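Local coordinates for protein chymotrypsin (Cellulomonas bogoriensis, PDB 2EA3) that is the protease domain of a bacterial chymotrypsin of peptidase family S1 and probably cleaves internal peptide bonds by serine-protease chemistry, at residues Pro43-Ala48 and Phe59-Gly63; Ala88-Val94 and Gly106-Leu111. All coordinates share one frame; numbering follows the deposited sequence.

Contact 1. Residues Pro43-Ala48 and Phe59-Gly63; sequences PTGTFA and FVRTG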
# COMPACT_ATOMS: atom_id res chain seq x y z
N PRO A 43 2.31 5.24 -12.89
CA PRO A 43 3.44 5.63 -13.75
C PRO A 43 4.17 4.49 -14.44
O PRO A 43 4.06 3.34 -14.04
CB PRO A 43 4.40 6.24 -12.75
CG PRO A 43 4.28 5.31 -11.57
CD PRO A 43 2.76 5.02 -11.50
N THR A 44 4.93 4.85 -15.48
CA THR A 44 5.93 3.97 -16.07
C THR A 44 6.94 3.56 -14.99
O THR A 44 7.47 4.38 -14.25
CB THR A 44 6.62 4.68 -17.24
OG1 THR A 44 5.62 4.99 -18.23
CG2 THR A 44 7.69 3.81 -17.86
N GLY A 45 7.14 2.25 -14.87
CA GLY A 45 8.07 1.73 -13.87
C GLY A 45 8.27 0.25 -14.07
O GLY A 45 7.68 -0.36 -14.98
N THR A 46 9.13 -0.33 -13.23
CA THR A 46 9.43 -1.75 -13.25
C THR A 46 9.52 -2.28 -11.83
O THR A 46 10.24 -1.69 -11.02
CB THR A 46 10.80 -1.96 -13.93
OG1 THR A 46 10.79 -1.31 -15.20
CG2 THR A 46 11.12 -3.43 -14.10
N PHE A 47 8.85 -3.39 -11.54
CA PHE A 47 9.03 -4.07 -10.24
C PHE A 47 10.50 -4.45 -10.06
O PHE A 47 11.08 -5.11 -10.93
CB PHE A 47 8.15 -5.31 -10.12
CG PHE A 47 6.74 -5.00 -9.75
CD1 PHE A 47 5.86 -4.48 -10.69
CD2 PHE A 47 6.28 -5.23 -8.46
CE1 PHE A 47 4.54 -4.16 -10.35
CE2 PHE A 47 4.95 -4.94 -8.11
CZ PHE A 47 4.08 -4.40 -9.07
N ALA A 48 11.09 -4.00 -8.96
CA ALA A 48 12.51 -4.24 -8.67
C ALA A 48 12.70 -4.96 -7.33
O ALA A 48 13.73 -4.82 -6.68
CB ALA A 48 13.28 -2.94 -8.69
N PHE A 59 8.65 -3.23 -4.47
CA PHE A 59 9.16 -1.92 -4.77
C PHE A 59 9.13 -1.78 -6.28
O PHE A 59 9.60 -2.68 -6.99
CB PHE A 59 10.61 -1.80 -4.27
CG PHE A 59 11.37 -0.63 -4.83
CD1 PHE A 59 10.91 0.68 -4.67
CD2 PHE A 59 12.58 -0.84 -5.51
CE1 PHE A 59 11.62 1.76 -5.19
CE2 PHE A 59 13.28 0.26 -6.04
CZ PHE A 59 12.81 1.55 -5.86
N VAL A 60 8.59 -0.66 -6.76
CA VAL A 60 8.54 -0.39 -8.20
C VAL A 60 9.45 0.80 -8.47
O VAL A 60 9.24 1.88 -7.91
CB VAL A 60 7.07 -0.14 -8.68
CG1 VAL A 60 7.03 0.28 -10.19
CG2 VAL A 60 6.20 -1.35 -8.42
N ARG A 61 10.49 0.59 -9.28
CA ARG A 61 11.41 1.67 -9.63
C ARG A 61 10.80 2.49 -10.75
O ARG A 61 10.36 1.94 -11.75
CB ARG A 61 12.78 1.13 -10.08
CG ARG A 61 13.81 2.25 -10.33
CD ARG A 61 14.84 1.85 -11.38
NE ARG A 61 15.76 2.96 -11.72
CZ ARG A 61 15.61 3.79 -12.77
NH1 ARG A 61 14.60 3.67 -13.63
NH2 ARG A 61 16.52 4.75 -12.97
N THR A 62 10.78 3.80 -10.57
CA THR A 62 10.28 4.73 -11.59
C THR A 62 11.48 5.53 -12.13
O THR A 62 12.55 5.59 -11.51
CB THR A 62 9.22 5.71 -11.01
OG1 THR A 62 9.79 6.43 -9.91
CG2 THR A 62 7.96 4.97 -10.52
N GLY A 63 11.30 6.15 -13.27
CA GLY A 63 12.40 6.91 -13.86
C GLY A 63 11.96 8.29 -14.24
O GLY A 63 11.29 8.98 -13.46

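Contact 2. Residues Ala88-Val94 and Gly106-Leu111; sequences APVGSAV and GTITAL. With SO4 (sulfate ion), chain B.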
# COMPACT_ATOMS: atom_id res chain seq x y z
N ALA A 88 2.00 2.85 14.56
CA ALA A 88 0.94 3.16 15.50
C ALA A 88 0.59 1.89 16.24
O ALA A 88 0.69 0.78 15.68
CB ALA A 88 -0.27 3.73 14.77
N PRO A 89 0.18 2.03 17.52
CA PRO A 89 -0.18 0.85 18.29
C PRO A 89 -1.57 0.31 17.99
O PRO A 89 -2.40 0.98 17.38
CB PRO A 89 -0.10 1.36 19.74
CG PRO A 89 -0.40 2.78 19.66
CD PRO A 89 0.13 3.26 18.32
N VAL A 90 -1.83 -0.92 18.43
CA VAL A 90 -3.17 -1.50 18.37
C VAL A 90 -4.19 -0.51 18.97
O VAL A 90 -3.87 0.17 19.96
CB VAL A 90 -3.18 -2.88 19.10
CG1 VAL A 90 -4.60 -3.41 19.27
CG2 VAL A 90 -2.30 -3.89 18.34
N GLY A 91 -5.37 -0.42 18.36
CA GLY A 91 -6.42 0.53 18.75
C GLY A 91 -6.42 1.85 17.99
O GLY A 91 -7.39 2.61 18.05
N SER A 92 -5.34 2.13 17.27
CA SER A 92 -5.21 3.40 16.55
C SER A 92 -6.20 3.53 15.40
O SER A 92 -6.46 2.54 14.71
CB SER A 92 -3.81 3.55 15.97
OG SER A 92 -2.89 3.71 17.03
N ALA A 93 -6.70 4.75 15.19
CA ALA A 93 -7.55 5.03 14.04
C ALA A 93 -6.64 5.11 12.82
O ALA A 93 -5.63 5.84 12.82
CB ALA A 93 -8.32 6.34 14.23
N VAL A 94 -6.98 4.35 11.80
CA VAL A 94 -6.19 4.36 10.57
C VAL A 94 -7.13 4.53 9.39
O VAL A 94 -8.33 4.15 9.45
CB VAL A 94 -5.39 3.06 10.41
CG1 VAL A 94 -4.23 3.02 11.41
CG2 VAL A 94 -6.31 1.82 10.55
N GLY A 106 -10.83 2.90 9.90
CA GLY A 106 -11.15 1.84 10.85
C GLY A 106 -10.12 1.95 11.95
O GLY A 106 -9.59 3.04 12.21
N THR A 107 -9.83 0.82 12.58
CA THR A 107 -8.89 0.78 13.70
C THR A 107 -8.01 -0.45 13.57
O THR A 107 -8.43 -1.47 12.98
CB THR A 107 -9.61 0.76 15.05
OG1 THR A 107 -10.35 -0.46 15.15
CG2 THR A 107 -10.59 1.94 15.18
N ILE A 108 -6.80 -0.36 14.12
CA ILE A 108 -5.89 -1.49 14.11
C ILE A 108 -6.34 -2.42 15.24
O ILE A 108 -6.46 -1.97 16.38
CB ILE A 108 -4.44 -1.07 14.37
CG1 ILE A 108 -3.88 -0.20 13.22
CG2 ILE A 108 -3.56 -2.31 14.65
CD1 ILE A 108 -2.51 0.43 13.54
N THR A 109 -6.58 -3.69 14.93
CA THR A 109 -7.04 -4.62 15.97
C THR A 109 -6.03 -5.67 16.39
O THR A 109 -6.20 -6.30 17.42
CB THR A 109 -8.36 -5.32 15.59
OG1 THR A 109 -8.17 -6.09 14.41
CG2 THR A 109 -9.48 -4.31 15.40
N ALA A 110 -5.00 -5.87 15.57
CA ALA A 110 -3.91 -6.79 15.89
C ALA A 110 -2.70 -6.47 15.05
O ALA A 110 -2.82 -5.89 13.97
CB ALA A 110 -4.32 -8.26 15.66
N LEU A 111 -1.54 -6.86 15.57
CA LEU A 111 -0.29 -6.83 14.82
C LEU A 111 0.23 -8.26 14.68
O LEU A 111 -0.20 -9.17 15.42
CB LEU A 111 0.74 -5.93 15.52
CG LEU A 111 0.31 -4.50 15.86
CD1 LEU A 111 1.38 -3.86 16.78
CD2 LEU A 111 0.06 -3.65 14.61
S SO4 B . -5.86 7.46 17.94
O1 SO4 B . -5.94 8.92 17.97
O2 SO4 B . -7.03 6.89 18.59
O3 SO4 B . -5.79 6.99 16.56
O4 SO4 B . -4.66 7.03 18.66

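Contact 1. Residues Pro43-Ala48 and Phe59-Gly63
Val-60 lays its CG2 methyl over one face of the Phe-47 ring, 3.6 Å from the ring centroid and 3° off the ring normal. This CH-pi contact joins two antiparallel hairpin strands of the first beta-barrel of the chymotrypsin fold. The methyl is nearly centred, since its distances to the ring carbons are almost equal. Each group reaches this position from beside its own backbone N, with chi1 at -81° for Phe-47, and the two residues form a non-hydrogen-bonded pair. Tyr-9, Ile-11 and Thr-29 add to the packing round Phe-47.

Thr-46 and Arg-61 point to the other face of the sheet and form a hydrogen-bonded pair: Thr-46 N to Arg-61 O is 3.0 Å, and Arg-61 N to Thr-46 O is 2.9 Å. Two residues further, Ala-48 N gives a straighter bond (174°) to Phe-59 O at 2.8 Å. Ala-48 CB comes obliquely to Phe-59 CD2 at 3.9 Å, while Arg-61 N stands above the centre of one Phe-59 ring face.

At the hairpin's open end, Pro-43 CG meets Thr-62 CG2 at 3.8 Å. That methyl also lies 3.8 Å from Thr-44 O, a buried oxygen with no partner in the model.

Contact 2. Residues Ala88-Val94 and Gly106-Leu111
Val-94 N bonds Gly-106 O at 2.9 Å from above the plane of the flat Gly-106 carbonyl group, 40° out of it. The Ser-92 carbonyl is met differently: Ile-108 N lies in its plane and reaches Ser-92 O at 3.0 Å. Gly-106 N returns a bond to Val-94 O at 2.8 Å, making Val-94 and Gly-106 a hydrogen-bonded pair; Ala-93 and Thr-107 form the non-hydrogen-bonded pair beside it.

Gly-91 N donates to Ile-108 O at 2.7 Å from within a type II turn, Pro-89 to Ser-92. Gly-91 has a positive phi, at which a CB would press on the carbonyl oxygen of Val-90. The turn is also tied internally. Ser-92 OG, placed beside its own backbone N (chi1 -68°), bonds Pro-89 O at 2.8 Å, and Ser-92 N bonds the same oxygen.

This turn leads into a hairpin of the second beta-barrel of the chymotrypsin fold. On the barrel side, the Val-94 side chain lies roughly perpendicular to that of Ile-108, with Val-94 CG1 3.7 Å from Ile-108 CG1. Leu-141 and Ala-143 adjoin Val-94, and Ile-126 adjoins Ile-108. CD1 of Ile-108 packs against Ala-88 CB.

Further along, Thr-109 and Ala-110 together pair opposite Arg-127, the classic beta bulge, just before the chain bends sharply at Leu-111. There the side chains of Val-90 and Leu-111 run alongside each other in opposite senses, Val-90 CG2 meeting Leu-111 CG at 3.7 Å. A sulfate ion, probably from the crystallisation liquor, accepts a hydrogen bond through O3 from Ala-93 N at 2.8 Å.

From the N terminus, the chain first builds one six-stranded antiparallel barrel, and contact 1 falls within it. It pairs strands 45-51 and 57-62, closing a loop of ten residues between Ala-48 and Phe-59. The chain then passes to the second barrel, where contact 2 pairs strands 93-98 and 102-110 and closes a loop of eleven residues. The disulfide Cys-95 to Cys-105 spans the ends of that second loop. The loops follow in series, neither nested nor crossed. Each contact pairs neighbouring strands of one barrel, and the two do not touch: their centres lie 30 Å apart, on opposite sides of the chain's centre, with nearest atoms about 21 Å apart.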